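Local coordinates for glyoxalase-like domain protein (Staphylococcus aureus, PDB 3P8A), which is of unknown function but carries a glyoxalase-like domain of the VOC family, which suggests an enzyme or a binding protein built around a sheet-lined pocket, at residues S39-V44 and I261-A266; G51-Y56 and E71-E76; K108-H113 and I233-E238; N122-E127 and L152-Q157. One frame throughout, in Å; residues are numbered along the deposited sequence. Where two conformers were deposited one is given.

Interaction 1 of 4, residues S39-V44 and I261-A266; sequences SFPGDV and IFIRGA
A beta hairpin with a two-residue loop, the type I' turn from Ile263 to Ala266, presents Ile261 and Ile263 of its first strand to the loop at Pro41 and Val44. Both isoleucines have their CB directed at the loop, two residues apart on the same side of the strand. The Pro41 ring meets the pair: its CG lies 3.8 Å from CG2 of Ile261, and its CD lies 3.8 Å from CD1 of Ile263. CD1 of Ile263 comes end-on to the CG-CD side of the Pro41 ring, because CG1 stands anti to the backbone N (chi1 -171°) and carries CD1 out to it. Ile261 instead slides past Pro41 in the opposite direction, and its other branch ends at CD1, 3.9 Å from CG2 of Val44. No hydrogen bond crosses the contact. Each side is braced internally, the loop by Asp43 N to Phe40 O and Val44 N to Pro41 O, the hairpin by the reciprocal backbone pair of Ile263 and Ala266. The loop joins strands 24-31 and 48-53, and lies at the surface against strand 259-263, at one edge of the seven-stranded sheet; beside it in the sheet runs 266-272, whose Tyr268 meets the Phe40 ring edge-to-face.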
# COMPACT_ATOMS: atom_id res chain seq x y z
N SER A 39 -18.38 4.85 3.40
CA SER A 39 -17.85 6.17 3.71
C SER A 39 -17.17 6.06 5.07
O SER A 39 -17.53 5.20 5.87
CB SER A 39 -18.95 7.23 3.75
OG SER A 39 -19.97 6.89 4.68
N PHE A 40 -16.17 6.90 5.33
CA PHE A 40 -15.48 6.95 6.61
C PHE A 40 -16.39 7.56 7.68
O PHE A 40 -17.19 8.44 7.34
CB PHE A 40 -14.20 7.80 6.48
CG PHE A 40 -12.96 6.97 6.27
CD1 PHE A 40 -12.51 6.68 4.99
CD2 PHE A 40 -12.24 6.51 7.35
CE1 PHE A 40 -11.35 5.92 4.80
CE2 PHE A 40 -11.09 5.74 7.16
CZ PHE A 40 -10.66 5.45 5.89
N PRO A 41 -16.24 7.16 8.97
CA PRO A 41 -17.07 7.74 10.04
C PRO A 41 -16.92 9.26 10.13
O PRO A 41 -15.81 9.78 10.11
CB PRO A 41 -16.54 7.05 11.30
CG PRO A 41 -15.96 5.78 10.80
CD PRO A 41 -15.33 6.13 9.51
N GLY A 42 -18.06 9.95 10.16
CA GLY A 42 -18.13 11.41 10.18
C GLY A 42 -17.39 12.08 9.04
O GLY A 42 -17.00 13.24 9.15
N ASP A 43 -17.18 11.33 7.93
CA ASP A 43 -16.44 11.81 6.74
C ASP A 43 -15.07 12.40 7.11
O ASP A 43 -14.63 13.35 6.47
CB ASP A 43 -17.30 12.80 5.91
CG ASP A 43 -18.51 12.18 5.23
OD1 ASP A 43 -18.40 11.83 4.03
OD2 ASP A 43 -19.57 12.06 5.89
N VAL A 44 -14.40 11.84 8.15
CA VAL A 44 -13.10 12.31 8.66
C VAL A 44 -12.10 12.40 7.49
O VAL A 44 -11.46 13.43 7.31
CB VAL A 44 -12.52 11.47 9.85
CG1 VAL A 44 -13.03 11.93 11.21
CG2 VAL A 44 -12.70 9.98 9.63
N ILE A 261 -9.77 4.58 14.90
CA ILE A 261 -10.99 4.09 14.29
C ILE A 261 -10.72 2.69 13.77
O ILE A 261 -9.80 2.51 12.96
CB ILE A 261 -11.55 5.02 13.16
CG1 ILE A 261 -11.68 6.49 13.64
CG2 ILE A 261 -12.88 4.46 12.60
CD1 ILE A 261 -11.99 7.50 12.53
N PHE A 262 -11.50 1.71 14.25
CA PHE A 262 -11.39 0.35 13.74
C PHE A 262 -12.49 0.20 12.74
O PHE A 262 -13.67 0.34 13.09
CB PHE A 262 -11.47 -0.79 14.78
CG PHE A 262 -11.60 -2.14 14.09
CD1 PHE A 262 -10.48 -2.83 13.64
CD2 PHE A 262 -12.86 -2.66 13.78
CE1 PHE A 262 -10.61 -4.04 12.98
CE2 PHE A 262 -12.98 -3.86 13.07
CZ PHE A 262 -11.86 -4.56 12.71
N ILE A 263 -12.12 -0.06 11.49
CA ILE A 263 -13.11 -0.20 10.44
C ILE A 263 -12.72 -1.20 9.38
O ILE A 263 -11.61 -1.14 8.84
CB ILE A 263 -13.52 1.20 9.89
CG1 ILE A 263 -14.72 1.11 8.94
CG2 ILE A 263 -12.34 2.00 9.32
CD1 ILE A 263 -15.64 2.38 8.98
N ARG A 264 -13.61 -2.18 9.14
CA ARG A 264 -13.46 -3.24 8.14
C ARG A 264 -12.10 -3.90 8.16
O ARG A 264 -11.47 -4.01 7.11
CB ARG A 264 -13.79 -2.69 6.72
CG ARG A 264 -15.17 -2.03 6.59
CD ARG A 264 -16.29 -3.04 6.49
NE ARG A 264 -17.43 -2.48 5.76
CZ ARG A 264 -18.13 -3.14 4.85
NH1 ARG A 264 -17.82 -4.39 4.53
NH2 ARG A 264 -19.15 -2.55 4.24
N GLY A 265 -11.66 -4.30 9.35
CA GLY A 265 -10.41 -5.01 9.59
C GLY A 265 -9.14 -4.18 9.65
O GLY A 265 -8.06 -4.74 9.81
N ALA A 266 -9.25 -2.85 9.52
CA ALA A 266 -8.11 -1.94 9.55
C ALA A 266 -8.19 -0.94 10.70
O ALA A 266 -9.27 -0.72 11.26
CB ALA A 266 -7.99 -1.21 8.21

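Interaction 2 of 4, residues G51-Y56 and E71-E76; sequences GYHHKY and ELLDVE. With GOL (glycerol), chain C.
His53 turns the edge of its imidazole to Leu73 and Glu71: CE1 lies 3.8 Å from CD1 of Leu73, close to the ring plane, and 3.6 Å from OE2 of Glu71. The ring and the carboxylate are linked through a glycerol, probably from the crystallisation liquor. Its O2 is hydrogen-bonded to His53 NE2 at 2.7 Å (angle 159°), while its O3 donates to Glu71 OE2, also at 2.7 Å. Glu71 reaches the glycerol with CG anti to the backbone N (chi1 -172°) and the chain extended beyond it. OE2 also pairs with Asn60, and His53 ND1 with Thr58 OG1, so strand 58-64 helps fix the rotation of both groups. Nearer the surface, Tyr52 crosses Glu76 at about a right angle; the ring edge at CE2 lies 3.8 Å from CB of Glu76, so the aliphatic part of the glutamate makes the contact. Tyr69 and Arg139 also hydrogen-bond the glycerol. A polar cluster of histidine and glutamate on strands 48-53 and 69-75 of the eight-stranded sheet is consistent with the ligand pocket of VOC-family proteins, although the molecule bound here is glycerol.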
# COMPACT_ATOMS: atom_id res chain seq x y z
N GLY A 51 -11.63 4.06 -10.18
CA GLY A 51 -11.95 3.40 -11.44
C GLY A 51 -11.95 1.90 -11.29
O GLY A 51 -11.80 1.39 -10.19
N TYR A 52 -12.07 1.19 -12.41
CA TYR A 52 -12.11 -0.26 -12.51
C TYR A 52 -10.82 -0.78 -13.15
O TYR A 52 -10.34 -0.20 -14.12
CB TYR A 52 -13.34 -0.65 -13.36
CG TYR A 52 -13.60 -2.14 -13.51
CD1 TYR A 52 -13.24 -2.82 -14.68
CD2 TYR A 52 -14.33 -2.84 -12.55
CE1 TYR A 52 -13.57 -4.16 -14.86
CE2 TYR A 52 -14.64 -4.18 -12.72
CZ TYR A 52 -14.25 -4.85 -13.87
OH TYR A 52 -14.57 -6.16 -14.05
N HIS A 53 -10.24 -1.84 -12.56
CA HIS A 53 -9.04 -2.50 -13.04
C HIS A 53 -9.55 -3.68 -13.88
O HIS A 53 -9.94 -4.71 -13.33
CB HIS A 53 -8.15 -2.99 -11.87
CG HIS A 53 -7.73 -1.93 -10.90
ND1 HIS A 53 -8.16 -1.95 -9.58
CD2 HIS A 53 -6.92 -0.87 -11.08
CE1 HIS A 53 -7.60 -0.90 -9.00
NE2 HIS A 53 -6.82 -0.23 -9.86
N HIS A 54 -9.63 -3.48 -15.23
CA HIS A 54 -10.18 -4.49 -16.15
C HIS A 54 -9.55 -5.85 -16.07
O HIS A 54 -10.27 -6.83 -16.13
CB HIS A 54 -10.26 -4.00 -17.61
CG HIS A 54 -11.18 -4.85 -18.43
ND1 HIS A 54 -12.54 -4.56 -18.51
CD2 HIS A 54 -10.94 -6.00 -19.11
CE1 HIS A 54 -13.06 -5.53 -19.26
NE2 HIS A 54 -12.13 -6.41 -19.65
N LYS A 55 -8.22 -5.92 -15.88
CA LYS A 55 -7.48 -7.19 -15.77
C LYS A 55 -7.93 -8.06 -14.59
O LYS A 55 -7.90 -9.29 -14.70
CB LYS A 55 -6.00 -6.91 -15.55
CG LYS A 55 -5.21 -6.50 -16.78
CD LYS A 55 -3.85 -5.88 -16.40
CE LYS A 55 -2.89 -6.83 -15.73
NZ LYS A 55 -2.42 -7.92 -16.63
N TYR A 56 -8.32 -7.42 -13.46
CA TYR A 56 -8.65 -8.13 -12.23
C TYR A 56 -10.11 -8.17 -11.81
O TYR A 56 -10.47 -9.06 -11.05
CB TYR A 56 -7.79 -7.61 -11.08
CG TYR A 56 -6.30 -7.68 -11.35
CD1 TYR A 56 -5.64 -8.91 -11.39
CD2 TYR A 56 -5.56 -6.53 -11.57
CE1 TYR A 56 -4.27 -8.98 -11.65
CE2 TYR A 56 -4.19 -6.59 -11.85
CZ TYR A 56 -3.55 -7.81 -11.86
OH TYR A 56 -2.20 -7.87 -12.09
N GLU A 71 -6.00 3.65 -0.67
CA GLU A 71 -6.75 3.00 -1.72
C GLU A 71 -7.70 2.02 -1.08
O GLU A 71 -7.27 1.04 -0.47
CB GLU A 71 -5.84 2.32 -2.75
CG GLU A 71 -6.63 1.80 -3.95
CD GLU A 71 -5.91 0.85 -4.88
OE1 GLU A 71 -4.86 0.30 -4.48
OE2 GLU A 71 -6.43 0.60 -5.99
N LEU A 72 -9.00 2.29 -1.18
CA LEU A 72 -10.02 1.36 -0.68
C LEU A 72 -10.34 0.52 -1.89
O LEU A 72 -10.58 1.07 -2.95
CB LEU A 72 -11.26 2.09 -0.17
CG LEU A 72 -11.08 3.15 0.89
CD1 LEU A 72 -12.40 3.47 1.46
CD2 LEU A 72 -10.11 2.71 2.03
N LEU A 73 -10.28 -0.78 -1.76
CA LEU A 73 -10.42 -1.69 -2.89
C LEU A 73 -11.49 -2.71 -2.68
O LEU A 73 -11.63 -3.24 -1.58
CB LEU A 73 -9.01 -2.35 -3.15
CG LEU A 73 -8.83 -3.25 -4.41
CD1 LEU A 73 -8.84 -2.42 -5.72
CD2 LEU A 73 -7.54 -4.05 -4.32
N ASP A 74 -12.27 -3.02 -3.75
CA ASP A 74 -13.28 -4.07 -3.70
C ASP A 74 -13.32 -4.83 -5.04
O ASP A 74 -12.73 -4.39 -6.01
CB ASP A 74 -14.66 -3.48 -3.36
CG ASP A 74 -15.77 -4.46 -2.93
OD1 ASP A 74 -15.46 -5.67 -2.68
OD2 ASP A 74 -16.91 -4.00 -2.73
N VAL A 75 -14.00 -5.97 -5.08
CA VAL A 75 -14.12 -6.80 -6.26
C VAL A 75 -15.54 -6.75 -6.82
O VAL A 75 -16.51 -7.00 -6.09
CB VAL A 75 -13.56 -8.24 -6.04
CG1 VAL A 75 -13.93 -8.80 -4.68
CG2 VAL A 75 -13.95 -9.19 -7.17
N GLU A 76 -15.65 -6.38 -8.09
CA GLU A 76 -16.90 -6.32 -8.84
C GLU A 76 -17.13 -7.65 -9.58
O GLU A 76 -18.24 -8.19 -9.56
CB GLU A 76 -16.91 -5.12 -9.80
CG GLU A 76 -17.91 -5.17 -10.96
CD GLU A 76 -19.38 -5.37 -10.63
OE1 GLU A 76 -19.81 -4.95 -9.53
OE2 GLU A 76 -20.09 -5.96 -11.47
C1 GOL C . -5.12 3.42 -7.28
O1 GOL C . -4.85 4.65 -7.80
C2 GOL C . -4.67 2.51 -8.36
O2 GOL C . -5.86 2.12 -9.02
C3 GOL C . -3.88 1.38 -7.72
O3 GOL C . -4.51 0.07 -7.84

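Interaction 3 of 4, residues K108-H113 and I233-E238; sequences KNICLH and IYFRIE
Ile110 leaves strand 106-113 with its CB directed at strand 234-239, and its longer branch makes the closest approach between the two segments. From CB the chain runs to CG1, which takes the position between the backbone N and the carbonyl carbon (chi1 56°). From CG1 it continues extended (chi2 163°), which projects CD1 to the Phe235 ring. That methyl meets CE1 of Phe235 at 3.6 Å and CD1 of Phe235 at 4.0 Å, so it sits by the CD1-CE1 bond, oblique to the ring plane, and the two side chains cross at a slant. Phe235 comes from the other strand with its CB directed at the segment that carries Ile110. Leu112, two residues further along its strand, adds a looser touch, its CD2 lying 4.4 Å from CZ of Phe235. The contact is wholly apolar, without a hydrogen bond across it. The backbones remain well apart, the CA atoms of Ile110 and Phe235 being 10.5 Å from each other, so the meeting is of side chains between two sheets and not of paired strands. All three touching residues are buried. Strand 106-113 belongs to the eight-stranded sheet, between 24-31 and 166-170, and strand 234-239 to the seven-stranded sheet, between 223-227 and 189-198; Leu228, in the loop after strand 223-227, touches both Leu112 and Phe235, and Pro165, just before strand 166-170, packs on Ile110.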
# COMPACT_ATOMS: atom_id res chain seq x y z
N LYS A 108 -4.24 -4.62 3.02
CA LYS A 108 -3.67 -5.72 2.23
C LYS A 108 -2.17 -5.58 1.98
O LYS A 108 -1.43 -6.58 2.03
CB LYS A 108 -4.39 -5.87 0.89
CG LYS A 108 -5.88 -6.25 0.99
CD LYS A 108 -6.12 -7.72 1.41
CE LYS A 108 -6.60 -7.85 2.85
NZ LYS A 108 -6.48 -9.28 3.33
N ASN A 109 -1.73 -4.35 1.66
CA ASN A 109 -0.34 -4.07 1.34
C ASN A 109 -0.08 -2.58 1.27
O ASN A 109 -1.01 -1.77 1.41
CB ASN A 109 0.02 -4.69 -0.05
CG ASN A 109 1.45 -5.19 -0.13
OD1 ASN A 109 2.35 -4.78 0.63
ND2 ASN A 109 1.69 -6.08 -1.05
N ILE A 110 1.19 -2.23 1.05
CA ILE A 110 1.62 -0.84 0.82
C ILE A 110 2.34 -0.84 -0.52
O ILE A 110 2.88 -1.87 -0.96
CB ILE A 110 2.48 -0.27 1.97
CG1 ILE A 110 3.74 -1.17 2.24
CG2 ILE A 110 1.62 -0.07 3.24
CD1 ILE A 110 4.83 -0.46 3.07
N CYS A 111 2.37 0.31 -1.14
CA CYS A 111 2.94 0.49 -2.45
C CYS A 111 3.92 1.63 -2.35
O CYS A 111 3.61 2.68 -1.78
CB CYS A 111 1.83 0.78 -3.45
SG CYS A 111 2.39 1.11 -5.14
N LEU A 112 5.11 1.42 -2.91
CA LEU A 112 6.16 2.41 -2.89
C LEU A 112 6.37 3.01 -4.29
O LEU A 112 6.47 2.29 -5.28
CB LEU A 112 7.48 1.80 -2.34
CG LEU A 112 7.44 1.10 -0.96
CD1 LEU A 112 8.80 0.49 -0.62
CD2 LEU A 112 7.01 2.07 0.17
N HIS A 113 6.43 4.34 -4.34
CA HIS A 113 6.60 5.15 -5.54
C HIS A 113 8.07 5.21 -6.02
O HIS A 113 8.97 5.42 -5.21
CB HIS A 113 6.08 6.57 -5.21
CG HIS A 113 6.47 7.61 -6.20
ND1 HIS A 113 5.68 7.90 -7.29
CD2 HIS A 113 7.58 8.38 -6.26
CE1 HIS A 113 6.33 8.83 -7.98
NE2 HIS A 113 7.49 9.14 -7.40
N ILE A 233 8.09 8.60 6.38
CA ILE A 233 7.18 7.62 6.99
C ILE A 233 7.98 6.55 7.75
O ILE A 233 8.92 5.98 7.19
CB ILE A 233 6.25 6.92 5.93
CG1 ILE A 233 5.50 7.86 4.97
CG2 ILE A 233 5.35 5.83 6.52
CD1 ILE A 233 4.71 8.90 5.52
N TYR A 234 7.56 6.23 8.97
CA TYR A 234 8.18 5.14 9.71
C TYR A 234 7.43 3.85 9.40
O TYR A 234 6.23 3.89 9.14
CB TYR A 234 8.24 5.42 11.22
CG TYR A 234 9.20 6.53 11.52
CD1 TYR A 234 10.56 6.28 11.70
CD2 TYR A 234 8.79 7.86 11.50
CE1 TYR A 234 11.46 7.30 11.92
CE2 TYR A 234 9.69 8.90 11.72
CZ TYR A 234 11.03 8.61 11.92
OH TYR A 234 11.94 9.62 12.14
N PHE A 235 8.15 2.74 9.37
CA PHE A 235 7.61 1.40 9.16
C PHE A 235 7.94 0.62 10.41
O PHE A 235 9.11 0.33 10.67
CB PHE A 235 8.21 0.74 7.90
CG PHE A 235 7.85 1.53 6.67
CD1 PHE A 235 6.58 1.43 6.11
CD2 PHE A 235 8.74 2.48 6.16
CE1 PHE A 235 6.23 2.22 5.00
CE2 PHE A 235 8.37 3.27 5.06
CZ PHE A 235 7.12 3.13 4.49
N ARG A 236 6.92 0.37 11.22
CA ARG A 236 7.11 -0.37 12.45
C ARG A 236 6.69 -1.80 12.25
O ARG A 236 5.53 -2.05 11.92
CB ARG A 236 6.36 0.31 13.62
CG ARG A 236 6.49 -0.48 14.94
CD ARG A 236 6.04 0.32 16.12
NE ARG A 236 6.96 1.43 16.36
CZ ARG A 236 6.89 2.29 17.36
NH1 ARG A 236 5.92 2.20 18.26
NH2 ARG A 236 7.80 3.25 17.49
N ILE A 237 7.64 -2.73 12.42
CA ILE A 237 7.40 -4.18 12.36
C ILE A 237 7.44 -4.63 13.81
O ILE A 237 8.46 -4.45 14.48
CB ILE A 237 8.46 -4.96 11.51
CG1 ILE A 237 8.83 -4.27 10.15
CG2 ILE A 237 8.09 -6.46 11.33
CD1 ILE A 237 7.69 -4.03 9.13
N GLU A 238 6.32 -5.12 14.32
CA GLU A 238 6.24 -5.57 15.68
C GLU A 238 5.84 -7.02 15.77
O GLU A 238 5.14 -7.55 14.90
CB GLU A 238 5.40 -4.65 16.58
CG GLU A 238 3.95 -4.46 16.19
CD GLU A 238 3.19 -3.51 17.08
OE1 GLU A 238 1.94 -3.64 17.15
OE2 GLU A 238 3.81 -2.61 17.68

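Interaction 4 of 4, residues N122-E127 and L152-Q157; sequences NKLQSE and LYIMNQ
Leu124 sets CG anti to its carbonyl carbon (chi1 -67°) and continues extended, which sends CD1 from the helix toward Ile154 on the strand. In Ile154 CG1 likewise stands anti to the carbonyl carbon (chi1 -69°), bringing this branch to the helix although the CB itself does not aim there. The two side chains cross at about a right angle, and CD1 of Leu124 lies 4.0 Å from CG1 of Ile154. Leu152, two residues earlier on the strand, adds its CD2 at 4.4 Å from the same leucine methyl, CD1 of Leu124, so a single branch of Leu124 meets both strand residues. The three residues are buried, no hydrogen bond joins the segments, and the distances describe ordinary van der Waals packing. This is helix-on-sheet packing in the glyoxalase-like domain: helix 117-125 follows strand 106-113 in the chain and lies against strand 147-155 of the eight-stranded sheet. Phe167 of the adjacent strand 166-170 touches Leu124, Leu152 and Ile154 alike, while Val131 of strand 130-139 packs against Leu124. Ile154 is also covered by Trp211 and Phe212 of helix 201-212. Beyond the apolar contact, within residues 122-127, the bonds are polar and local. Lys123 NZ forms a salt bridge with Glu127 OE1 at 2.8 Å, meeting that oxygen on its syn side and 21° out of the carboxylate plane. Ser126 OG donates to the backbone oxygen Lys123 O at 2.7 Å, from a position tilted from the carbonyl plane, and the backbone bond from Ser126 N to Asn122 O spans the same turn.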
# COMPACT_ATOMS: atom_id res chain seq x y z
N ASN A 122 16.26 -3.72 -12.32
CA ASN A 122 17.67 -4.07 -12.54
C ASN A 122 18.41 -4.25 -11.21
O ASN A 122 19.17 -5.20 -11.09
CB ASN A 122 18.38 -3.05 -13.45
CG ASN A 122 17.82 -2.97 -14.85
OD1 ASN A 122 17.27 -3.94 -15.40
ND2 ASN A 122 17.91 -1.78 -15.45
N LYS A 123 18.15 -3.37 -10.21
CA LYS A 123 18.79 -3.45 -8.91
C LYS A 123 18.38 -4.73 -8.17
O LYS A 123 19.23 -5.38 -7.56
CB LYS A 123 18.49 -2.19 -8.07
CG LYS A 123 19.18 -2.12 -6.70
CD LYS A 123 18.24 -2.56 -5.58
CE LYS A 123 18.82 -2.39 -4.19
NZ LYS A 123 18.03 -3.17 -3.21
N LEU A 124 17.08 -5.08 -8.22
CA LEU A 124 16.61 -6.28 -7.53
C LEU A 124 17.13 -7.52 -8.24
O LEU A 124 17.59 -8.45 -7.58
CB LEU A 124 15.07 -6.31 -7.41
CG LEU A 124 14.42 -5.25 -6.51
CD1 LEU A 124 12.92 -5.28 -6.68
CD2 LEU A 124 14.76 -5.48 -5.03
N GLN A 125 17.11 -7.51 -9.58
CA GLN A 125 17.62 -8.61 -10.40
C GLN A 125 19.13 -8.81 -10.25
O GLN A 125 19.58 -9.96 -10.28
CB GLN A 125 17.22 -8.45 -11.87
CG GLN A 125 15.72 -8.72 -12.09
CD GLN A 125 15.34 -8.94 -13.52
OE1 GLN A 125 14.39 -9.67 -13.83
NE2 GLN A 125 16.07 -8.33 -14.44
N SER A 126 19.89 -7.72 -9.95
CA SER A 126 21.34 -7.81 -9.72
C SER A 126 21.64 -8.44 -8.34
O SER A 126 22.79 -8.78 -8.06
CB SER A 126 21.99 -6.44 -9.83
OG SER A 126 21.70 -5.65 -8.68
N GLU A 127 20.60 -8.58 -7.48
CA GLU A 127 20.68 -9.21 -6.16
C GLU A 127 19.96 -10.56 -6.18
O GLU A 127 19.74 -11.16 -5.13
CB GLU A 127 20.08 -8.29 -5.07
CG GLU A 127 20.83 -6.98 -4.89
CD GLU A 127 20.15 -6.02 -3.94
OE1 GLU A 127 19.01 -5.59 -4.25
OE2 GLU A 127 20.74 -5.72 -2.88
N LEU A 152 5.61 -3.34 -10.28
CA LEU A 152 6.67 -4.33 -10.24
C LEU A 152 6.53 -5.02 -8.89
O LEU A 152 6.33 -4.35 -7.87
CB LEU A 152 8.05 -3.68 -10.38
CG LEU A 152 9.28 -4.61 -10.35
CD1 LEU A 152 9.44 -5.39 -11.65
CD2 LEU A 152 10.52 -3.81 -10.04
N TYR A 153 6.54 -6.35 -8.91
CA TYR A 153 6.37 -7.14 -7.71
C TYR A 153 7.59 -7.93 -7.37
O TYR A 153 8.30 -8.39 -8.27
CB TYR A 153 5.22 -8.11 -7.89
CG TYR A 153 3.89 -7.43 -8.10
CD1 TYR A 153 3.13 -7.00 -7.01
CD2 TYR A 153 3.34 -7.31 -9.37
CE1 TYR A 153 1.88 -6.40 -7.19
CE2 TYR A 153 2.07 -6.75 -9.56
CZ TYR A 153 1.36 -6.27 -8.47
OH TYR A 153 0.11 -5.75 -8.62
N ILE A 154 7.80 -8.16 -6.07
CA ILE A 154 8.86 -9.04 -5.59
C ILE A 154 8.26 -10.43 -5.45
O ILE A 154 7.20 -10.59 -4.86
CB ILE A 154 9.45 -8.51 -4.26
CG1 ILE A 154 10.23 -7.21 -4.51
CG2 ILE A 154 10.33 -9.60 -3.58
CD1 ILE A 154 10.54 -6.44 -3.25
N MSE A 155 8.94 -11.45 -5.99
CA MSE A 155 8.50 -12.82 -5.84
C MSE A 155 9.52 -13.61 -4.98
O MSE A 155 10.48 -14.19 -5.49
CB MSE A 155 8.25 -13.48 -7.19
CG MSE A 155 7.24 -14.58 -7.10
SE MSE A 155 7.79 -16.03 -8.21
CE MSE A 155 8.87 -16.97 -6.86
N ASN A 156 9.31 -13.58 -3.66
CA ASN A 156 10.19 -14.26 -2.72
C ASN A 156 10.03 -15.78 -2.79
O ASN A 156 8.91 -16.29 -2.61
CB ASN A 156 9.97 -13.73 -1.29
CG ASN A 156 11.01 -14.17 -0.28
OD1 ASN A 156 10.78 -14.09 0.93
ND2 ASN A 156 12.16 -14.64 -0.73
N GLN A 157 11.15 -16.49 -3.09
CA GLN A 157 11.22 -17.95 -3.22
C GLN A 157 11.12 -18.62 -1.84
O GLN A 157 10.66 -19.76 -1.74
CB GLN A 157 12.51 -18.38 -3.93
CG GLN A 157 12.26 -19.23 -5.19
CD GLN A 157 12.06 -18.44 -6.46
OE1 GLN A 157 12.45 -17.27 -6.58
NE2 GLN A 157 11.47 -19.08 -7.47

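Three of the four contacts, interactions 1, 3 and 4, are purely apolar across their segments, but they differ in depth: interaction 1 lies at the surface, interaction 4 is buried though its centre is about 18 Å from the chain centre, and interaction 3, centred about 7 Å from it, joins the two sheets. Interaction 2 differs in chemistry, adding a glycerol hydrogen-bonded to both strands to direct van der Waals contacts. Interactions 2, 3 and 4 all draw on the eight-stranded sheet, while 1 and 3 reach the seven-stranded one. Interactions 1 and 2 touch directly, Phe40 CE1 lying 4.3 Å from Leu72 CD1; interactions 1 and 4, with centres about 35 Å apart, lie on opposite sides of the chain's centre.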